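Local coordinates for protein cadherin-5 (Gallus gallus, PDB 3PPE) that mediates calcium-dependent, mainly homophilic adhesion between endothelial cells, couples actin fibres to their junctions and may help organise those junctions, at residues Ile9-Asp14 with Ser95-Asn100; Thr121-Val126 with Ile161-Ala166. All coordinates share one frame; numbering follows the deposited sequence.

Contact 1 (Ile9-Asp14 with Ser95-Asn100). With CA (calcium ion), chain E; CA (calcium ion), chain C; CA (calcium ion), chain D.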
ATOM      1  N   ILE A   9       4.670  -2.896   4.450  1.00 13.62           N
ATOM      2  CA  ILE A   9       4.914  -1.457   4.507  0.50 12.81           C
ATOM      3  C   ILE A   9       6.424  -1.198   4.448  1.00 13.77           C
ATOM      4  O   ILE A   9       7.210  -1.858   5.105  1.00 12.94           O
ATOM      5  CB  ILE A   9       4.269  -0.783   5.750  0.50 12.92           C
ATOM      6  CG1 ILE A   9       4.658   0.703   5.822  0.50 12.52           C
ATOM      7  CG2 ILE A   9       4.593  -1.553   7.056  0.50 11.86           C
ATOM      8  CD1 ILE A   9       3.828   1.554   6.773  0.50 10.38           C
ATOM      9  N   ARG A  10       6.806  -0.245   3.609  1.00 14.03           N
ATOM     10  CA  ARG A  10       8.195   0.133   3.414  1.00 15.90           C
ATOM     11  C   ARG A  10       8.782   0.777   4.657  1.00 14.52           C
ATOM     12  O   ARG A  10       8.114   1.564   5.325  1.00 15.59           O
ATOM     13  CB  ARG A  10       8.257   1.088   2.209  1.00 14.97           C
ATOM     14  CG  ARG A  10       9.592   1.079   1.468  1.00 19.49           C
ATOM     15  CD  ARG A  10       9.570   1.955   0.200  1.00 19.37           C
ATOM     16  NE  ARG A  10       9.584   3.400   0.476  1.00 31.15           N
ATOM     17  CZ  ARG A  10       8.571   4.254   0.277  1.00 34.13           C
ATOM     18  NH1 ARG A  10       7.391   3.835  -0.199  1.00 37.44           N
ATOM     19  NH2 ARG A  10       8.735   5.548   0.570  1.00 35.42           N
ATOM     20  N   GLU A  11      10.040   0.463   4.992  1.00 13.23           N
ATOM     21  CA  GLU A  11      10.690   1.141   6.106  1.00 11.97           C
ATOM     22  C   GLU A  11      11.129   2.526   5.703  1.00 12.54           C
ATOM     23  O   GLU A  11      11.274   2.816   4.510  1.00 11.67           O
ATOM     24  CB  GLU A  11      11.909   0.351   6.612  1.00 12.20           C
ATOM     25  CG  GLU A  11      13.000   0.220   5.535  1.00  9.85           C
ATOM     26  CD  GLU A  11      14.362  -0.171   6.090  1.00 14.16           C
ATOM     27  OE1 GLU A  11      14.665   0.140   7.268  1.00 12.53           O
ATOM     28  OE2 GLU A  11      15.131  -0.787   5.329  1.00 10.68           O
ATOM     29  N   GLU A  12      11.325   3.381   6.714  1.00 13.44           N
ATOM     30  CA  GLU A  12      11.978   4.710   6.552  1.00 13.88           C
ATOM     31  C   GLU A  12      11.206   5.687   5.636  1.00 15.07           C
ATOM     32  O   GLU A  12      11.788   6.509   4.930  1.00 15.62           O
ATOM     33  CB  GLU A  12      13.434   4.550   6.054  1.00 15.76           C
ATOM     34  CG  GLU A  12      14.271   3.501   6.800  1.00 12.55           C
ATOM     35  CD  GLU A  12      14.624   3.853   8.243  1.00 16.09           C
ATOM     36  OE1 GLU A  12      15.412   3.087   8.835  1.00 17.77           O
ATOM     37  OE2 GLU A  12      14.142   4.843   8.830  1.00 16.66           O
ATOM     38  N   ILE A  13       9.882   5.577   5.664  1.00 14.10           N
ATOM     39  CA  ILE A  13       9.023   6.442   4.863  1.00 15.06           C
ATOM     40  C   ILE A  13       9.035   7.872   5.390  1.00 16.02           C
ATOM     41  O   ILE A  13       8.780   8.111   6.571  1.00 16.24           O
ATOM     42  CB  ILE A  13       7.572   5.927   4.834  1.00 14.51           C
ATOM     43  CG1 ILE A  13       7.504   4.565   4.141  1.00 14.38           C
ATOM     44  CG2 ILE A  13       6.664   6.930   4.141  1.00 13.68           C
ATOM     45  CD1 ILE A  13       6.177   3.856   4.315  1.00 13.99           C
ATOM     46  N   ASP A  14       9.333   8.820   4.508  1.00 19.11           N
ATOM     47  CA  ASP A  14       9.747  10.154   4.927  1.00 22.01           C
ATOM     48  C   ASP A  14       8.755  11.213   4.456  1.00 21.42           C
ATOM     49  O   ASP A  14       9.018  12.411   4.553  1.00 22.39           O
ATOM     50  CB  ASP A  14      11.147  10.471   4.399  1.00 24.38           C
ATOM     51  CG  ASP A  14      11.152  10.783   2.915  1.00 29.93           C
ATOM     52  OD1 ASP A  14      10.058  10.869   2.320  1.00 38.51           O
ATOM     53  OD2 ASP A  14      12.252  10.942   2.345  1.00 38.99           O
ATOM     54  N   SER A  95       9.168  -3.837   4.592  1.00 12.33           N
ATOM     55  CA  SER A  95       9.909  -4.044   3.337  1.00 13.04           C
ATOM     56  C   SER A  95      11.198  -3.241   3.382  1.00 12.32           C
ATOM     57  O   SER A  95      11.191  -2.081   3.725  1.00 12.48           O
ATOM     58  CB  SER A  95       9.079  -3.572   2.134  1.00 12.78           C
ATOM     59  OG  SER A  95       7.794  -4.172   2.178  1.00 18.71           O
ATOM     60  N   ASP A  96      12.300  -3.890   3.021  1.00 12.81           N
ATOM     61  CA  ASP A  96      13.642  -3.332   3.124  1.00 12.67           C
ATOM     62  C   ASP A  96      13.939  -2.251   2.086  1.00 12.56           C
ATOM     63  O   ASP A  96      13.690  -2.447   0.905  1.00 13.65           O
ATOM     64  CB  ASP A  96      14.652  -4.480   2.917  1.00 11.83           C
ATOM     65  CG  ASP A  96      16.069  -4.094   3.300  1.00 12.39           C
ATOM     66  OD1 ASP A  96      17.000  -4.398   2.518  1.00 15.90           O
ATOM     67  OD2 ASP A  96      16.276  -3.495   4.377  1.00  7.70           O
ATOM     68  N   ILE A  97      14.542  -1.147   2.507  1.00 11.96           N
ATOM     69  CA  ILE A  97      15.217  -0.295   1.559  1.00 11.56           C
ATOM     70  C   ILE A  97      16.730  -0.461   1.755  1.00 11.48           C
ATOM     71  O   ILE A  97      17.197  -0.893   2.826  1.00 11.42           O
ATOM     72  CB  ILE A  97      14.779   1.229   1.652  1.00 11.82           C
ATOM     73  CG1 ILE A  97      15.261   1.918   2.933  1.00 11.05           C
ATOM     74  CG2 ILE A  97      13.207   1.376   1.423  1.00 10.79           C
ATOM     75  CD1 ILE A  97      15.302   3.484   2.819  1.00 10.74           C
ATOM     76  N   ASN A  98      17.489  -0.127   0.726  1.00 11.97           N
ATOM     77  CA  ASN A  98      18.937  -0.153   0.840  1.00 11.79           C
ATOM     78  C   ASN A  98      19.447   1.082   1.594  1.00 12.69           C
ATOM     79  O   ASN A  98      19.732   2.109   1.013  1.00 14.71           O
ATOM     80  CB  ASN A  98      19.612  -0.283  -0.537  1.00 11.39           C
ATOM     81  CG  ASN A  98      21.064  -0.710  -0.391  1.00 11.53           C
ATOM     82  OD1 ASN A  98      21.372  -1.557   0.463  1.00 14.03           O
ATOM     83  ND2 ASN A  98      21.951  -0.107  -1.132  1.00  8.11           N
ATOM     84  N   ASP A  99      19.538   0.989   2.912  1.00 13.33           N
ATOM     85  CA  ASP A  99      19.953   2.137   3.699  1.00 13.65           C
ATOM     86  C   ASP A  99      21.163   1.873   4.606  1.00 12.95           C
ATOM     87  O   ASP A  99      21.482   2.679   5.455  1.00 13.37           O
ATOM     88  CB  ASP A  99      18.763   2.746   4.469  1.00 13.48           C
ATOM     89  CG  ASP A  99      18.071   1.774   5.429  1.00 12.93           C
ATOM     90  OD1 ASP A  99      18.131   0.522   5.275  1.00 10.60           O
ATOM     91  OD2 ASP A  99      17.400   2.294   6.384  1.00 15.80           O
ATOM     92  N   ASN A 100      21.827   0.726   4.406  1.00 13.79           N
ATOM     93  CA  ASN A 100      23.039   0.393   5.121  1.00 13.15           C
ATOM     94  C   ASN A 100      24.173   0.046   4.171  1.00 13.05           C
ATOM     95  O   ASN A 100      23.984  -0.621   3.132  1.00 12.86           O
ATOM     96  CB  ASN A 100      22.819  -0.754   6.140  1.00 12.20           C
ATOM     97  CG  ASN A 100      21.820  -0.383   7.239  1.00 12.93           C
ATOM     98  OD1 ASN A 100      20.612  -0.528   7.056  1.00 19.05           O
ATOM     99  ND2 ASN A 100      22.308   0.139   8.354  1.00 12.13           N
TER
HETATM  100 CA    CA E 403      17.327  -1.555   5.135  1.00 12.25          CA
HETATM  101 CA    CA C 401      16.657   1.009   8.177  1.00 14.73          CA
HETATM  102 CA    CA D 402      23.179  -2.325   1.808  1.00 11.18          CA
HETATM  103  O   HOH W   1      18.935   1.539   8.946  1.00 13.89           O
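Ile9-Glu12 and Ser95-Asp99 run side by side in nearly the same direction, 14° apart, joined by a short parallel bridge of Arg10 with Ser95. Ser95 N donates to Ile9 O at 2.8 Å, and Glu11 N reaches Ser95 O at 3.1 Å. Beyond this bridge the carboxylates take over. Glu11, with CG between its backbone N and carbonyl carbon (chi1 63°), extends across to Ile97, whose N sits on the anti lone pair of Glu11 OE2 at 2.9 Å. The same OE2 binds one calcium at 2.3 Å together with Asp96 OD2, Ile97 O and Asp99 OD1, while Glu11 OE1 binds the second calcium alongside Glu12 OE1 and Asp99 OD2. Glu11 and Asp99, meeting from opposite directions with their carboxylate planes 84° apart, thus bridge both ions, as does Glu64; Asp132 adds to the first site and Asp62 to the second. Arg63 is a second partner of Asp96, and Arg60 of Glu12. Away from these ions, Ile97 CG2 packs 3.6 Å from the aliphatic Arg10 CG. Asn98 OD1 and Asn100 O bind a third calcium with Asp130, Asp132, His139 and Asp184. This is the three-calcium linker between EC1 and EC2, typical of cadherins.

Contact 2 (Thr121-Val126 with Ile161-Ala166)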
ATOM      1  N   THR A 121      48.474 -16.242  -4.876  1.00 11.65           N
ATOM      2  CA  THR A 121      48.513 -16.988  -3.631  1.00 11.40           C
ATOM      3  C   THR A 121      47.604 -16.319  -2.622  1.00 11.65           C
ATOM      4  O   THR A 121      47.749 -15.129  -2.337  1.00 10.90           O
ATOM      5  CB  THR A 121      49.925 -17.101  -3.041  1.00 11.73           C
ATOM      6  OG1 THR A 121      50.756 -17.840  -3.971  1.00 13.15           O
ATOM      7  CG2 THR A 121      49.846 -17.876  -1.721  1.00  9.23           C
ATOM      8  N   SER A 122      46.668 -17.112  -2.089  1.00 12.02           N
ATOM      9  CA  SER A 122      45.701 -16.660  -1.133  1.00 12.95           C
ATOM     10  C   SER A 122      46.418 -16.276   0.177  1.00 13.64           C
ATOM     11  O   SER A 122      47.256 -17.052   0.697  1.00 14.32           O
ATOM     12  CB  SER A 122      44.731 -17.828  -0.909  1.00 13.63           C
ATOM     13  OG  SER A 122      43.853 -17.506   0.103  1.00 15.81           O
ATOM     14  N   VAL A 123      46.095 -15.106   0.734  1.00 12.43           N
ATOM     15  CA  VAL A 123      46.808 -14.622   1.917  1.00 12.06           C
ATOM     16  C   VAL A 123      45.932 -14.708   3.192  1.00 12.86           C
ATOM     17  O   VAL A 123      46.299 -15.320   4.187  1.00 12.85           O
ATOM     18  CB  VAL A 123      47.277 -13.152   1.687  1.00 11.86           C
ATOM     19  CG1 VAL A 123      47.948 -12.575   2.952  1.00 11.40           C
ATOM     20  CG2 VAL A 123      48.159 -13.038   0.435  1.00 10.04           C
ATOM     21  N   THR A 124      44.750 -14.094   3.128  1.00 12.61           N
ATOM     22  CA  THR A 124      43.889 -13.949   4.266  1.00 12.92           C
ATOM     23  C   THR A 124      42.518 -13.506   3.743  1.00 13.85           C
ATOM     24  O   THR A 124      42.376 -13.236   2.543  1.00 13.41           O
ATOM     25  CB  THR A 124      44.491 -12.929   5.292  1.00 11.94           C
ATOM     26  OG1 THR A 124      43.782 -13.060   6.507  1.00 13.82           O
ATOM     27  CG2 THR A 124      44.397 -11.485   4.826  1.00 12.83           C
ATOM     28  N   LYS A 125      41.502 -13.510   4.602  1.00 13.42           N
ATOM     29  CA  LYS A 125      40.173 -13.117   4.168  1.00 13.75           C
ATOM     30  C   LYS A 125      39.732 -11.938   5.022  1.00 13.17           C
ATOM     31  O   LYS A 125      39.929 -11.942   6.234  1.00 13.62           O
ATOM     32  CB  LYS A 125      39.148 -14.250   4.319  1.00 13.81           C
ATOM     33  CG  LYS A 125      37.792 -13.916   3.624  1.00 14.09           C
ATOM     34  CD  LYS A 125      36.696 -14.886   3.980  1.00 14.38           C
ATOM     35  CE  LYS A 125      35.331 -14.481   3.373  1.00 15.71           C
ATOM     36  NZ  LYS A 125      34.831 -13.104   3.792  1.00 12.97           N
ATOM     37  N   VAL A 126      39.173 -10.915   4.391  1.00 11.89           N
ATOM     38  CA  VAL A 126      38.523  -9.830   5.138  1.00 10.75           C
ATOM     39  C   VAL A 126      37.001 -10.002   4.949  1.00 11.12           C
ATOM     40  O   VAL A 126      36.567 -10.662   3.989  1.00 11.82           O
ATOM     41  CB  VAL A 126      39.041  -8.383   4.736  1.00  9.76           C
ATOM     42  CG1 VAL A 126      40.579  -8.287   4.921  1.00  8.67           C
ATOM     43  CG2 VAL A 126      38.655  -7.955   3.281  1.00  9.58           C
ATOM     44  N   ILE A 161      42.062 -12.043  -0.063  1.00  8.96           N
ATOM     45  CA  ILE A 161      43.230 -11.285  -0.536  0.50  9.74           C
ATOM     46  C   ILE A 161      44.276 -12.261  -1.069  1.00  9.77           C
ATOM     47  O   ILE A 161      44.553 -13.286  -0.449  1.00  9.66           O
ATOM     48  CB  ILE A 161      43.789 -10.372   0.592  0.50  9.57           C
ATOM     49  CG1 ILE A 161      42.677  -9.424   1.079  0.50  9.10           C
ATOM     50  CG2 ILE A 161      45.043  -9.572   0.143  0.50  9.12           C
ATOM     51  CD1 ILE A 161      43.108  -8.485   2.167  0.50  8.32           C
ATOM     52  N   PHE A 162      44.836 -11.928  -2.232  1.00 10.40           N
ATOM     53  CA  PHE A 162      45.798 -12.761  -2.959  1.00 10.32           C
ATOM     54  C   PHE A 162      47.004 -11.918  -3.324  1.00 10.93           C
ATOM     55  O   PHE A 162      46.866 -10.706  -3.510  1.00 11.04           O
ATOM     56  CB  PHE A 162      45.184 -13.254  -4.274  1.00  9.17           C
ATOM     57  CG  PHE A 162      43.947 -14.086  -4.113  1.00  9.32           C
ATOM     58  CD1 PHE A 162      42.674 -13.490  -4.100  1.00  8.70           C
ATOM     59  CD2 PHE A 162      44.037 -15.472  -4.053  1.00 10.81           C
ATOM     60  CE1 PHE A 162      41.521 -14.287  -3.951  1.00  8.65           C
ATOM     61  CE2 PHE A 162      42.887 -16.284  -3.930  1.00 10.99           C
ATOM     62  CZ  PHE A 162      41.631 -15.689  -3.876  1.00 10.39           C
ATOM     63  N   THR A 163      48.175 -12.563  -3.486  1.00 11.58           N
ATOM     64  CA  THR A 163      49.360 -11.866  -4.005  1.00 11.21           C
ATOM     65  C   THR A 163      49.058 -11.442  -5.447  1.00 11.64           C
ATOM     66  O   THR A 163      48.475 -12.213  -6.213  1.00 11.32           O
ATOM     67  CB  THR A 163      50.654 -12.763  -3.969  1.00 11.62           C
ATOM     68  OG1 THR A 163      50.421 -13.922  -4.763  1.00 10.30           O
ATOM     69  CG2 THR A 163      51.014 -13.194  -2.504  1.00  7.87           C
ATOM     70  N   ALA A 164      49.450 -10.207  -5.784  1.00 12.39           N
ATOM     71  CA  ALA A 164      49.262  -9.607  -7.109  1.00 13.18           C
ATOM     72  C   ALA A 164      50.521  -9.677  -7.965  1.00 13.38           C
ATOM     73  O   ALA A 164      50.478  -9.332  -9.138  1.00 13.74           O
ATOM     74  CB  ALA A 164      48.814  -8.139  -7.001  1.00 13.45           C
ATOM     75  N   ARG A 165      51.604 -10.169  -7.386  1.00 13.36           N
ATOM     76  CA  ARG A 165      52.926 -10.244  -8.039  1.00 14.00           C
ATOM     77  C   ARG A 165      53.566 -11.512  -7.534  1.00 14.26           C
ATOM     78  O   ARG A 165      53.295 -11.908  -6.401  1.00 13.19           O
ATOM     79  CB  ARG A 165      53.825  -9.059  -7.610  1.00 12.36           C
ATOM     80  CG  ARG A 165      53.338  -7.651  -8.066  1.00 15.02           C
ATOM     81  CD  ARG A 165      54.316  -6.542  -7.662  1.00 15.43           C
ATOM     82  NE  ARG A 165      55.583  -6.701  -8.385  1.00 16.04           N
ATOM     83  CZ  ARG A 165      55.879  -6.140  -9.551  1.00 15.67           C
ATOM     84  NH1 ARG A 165      54.986  -5.364 -10.190  1.00 12.63           N
ATOM     85  NH2 ARG A 165      57.078  -6.396 -10.099  1.00 16.22           N
ATOM     86  N   ALA A 166      54.464 -12.103  -8.324  1.00 14.95           N
ATOM     87  CA  ALA A 166      55.201 -13.308  -7.897  1.00 16.76           C
ATOM     88  C   ALA A 166      56.562 -12.987  -7.295  1.00 18.75           C
ATOM     89  O   ALA A 166      57.244 -13.892  -6.859  1.00 19.69           O
ATOM     90  CB  ALA A 166      55.390 -14.270  -9.066  1.00 16.81           C
TER
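Val123 and Thr124 both face Ile161: Val123 N donates to Ile161 O at 2.7 Å, and Ile161 N returns a nearly straight bond to Thr124 O at 2.9 Å. Two residues opposite one, with Val123 turned out of extended geometry, are consistent with a classic beta bulge in an antiparallel pairing whose strands run 161° apart. Past this point, Ser122 and Phe162 form a non-hydrogen-bonded pair, and Thr163 N closes onto Thr121 O at 2.8 Å, an oxygen that also receives the CA-H of Phe162.

The tight part faces the core of EC2. Val197 of strand 194-202 packs on both Ile161 and Val126, and in the modelled conformer of Ile161 its CD1 meets Val126 CG1 at 3.7 Å as the two chains slant past each other. Val123 CB comes within 3.5 Å of Ile161 O, and Val113 and Ile199 also touch its side chain. Thr121 and Thr163 run alongside each other in the same sense, and both hydroxyls bond to Arg118 O.

The other face is more open. Its members are the exposed Ser122 and the partly exposed Phe162, whose CG stands beside its own backbone N (chi1 -60°), bringing CD2 within 3.6 Å of Ser122 CA. The ring approaches that backbone obliquely, and its CE2 is 3.9 Å from Ser122 CB. A serine in place of Phe162 would probably leave the Ser122 backbone without this apolar cover and more open to water. The chemistry therefore implies cohesion from main-chain bonds and buried aliphatic groups, with one ring lying partly over the Ser122 backbone.

The two contacts follow one another along the chain, both segments of contact 1 preceding those of contact 2. Their centres lie 37 Å apart, with about 16 Å between nearest atoms, so they do not touch. Contact 1 joins strand 6-10 to the end of strand 82-95, in the mixed sheet of EC1, and to the linker leaving it. Contact 2 pairs strands 122-129 and 160-163 in the antiparallel sheet of EC2. The linker after Ser95 runs into strand 103-104, which lies next to strand 122-129 in the sheet of contact 2. Contact 1 thus belongs to the calcium-rigidified junction between the domains, whereas contact 2 lies within the body of the second domain.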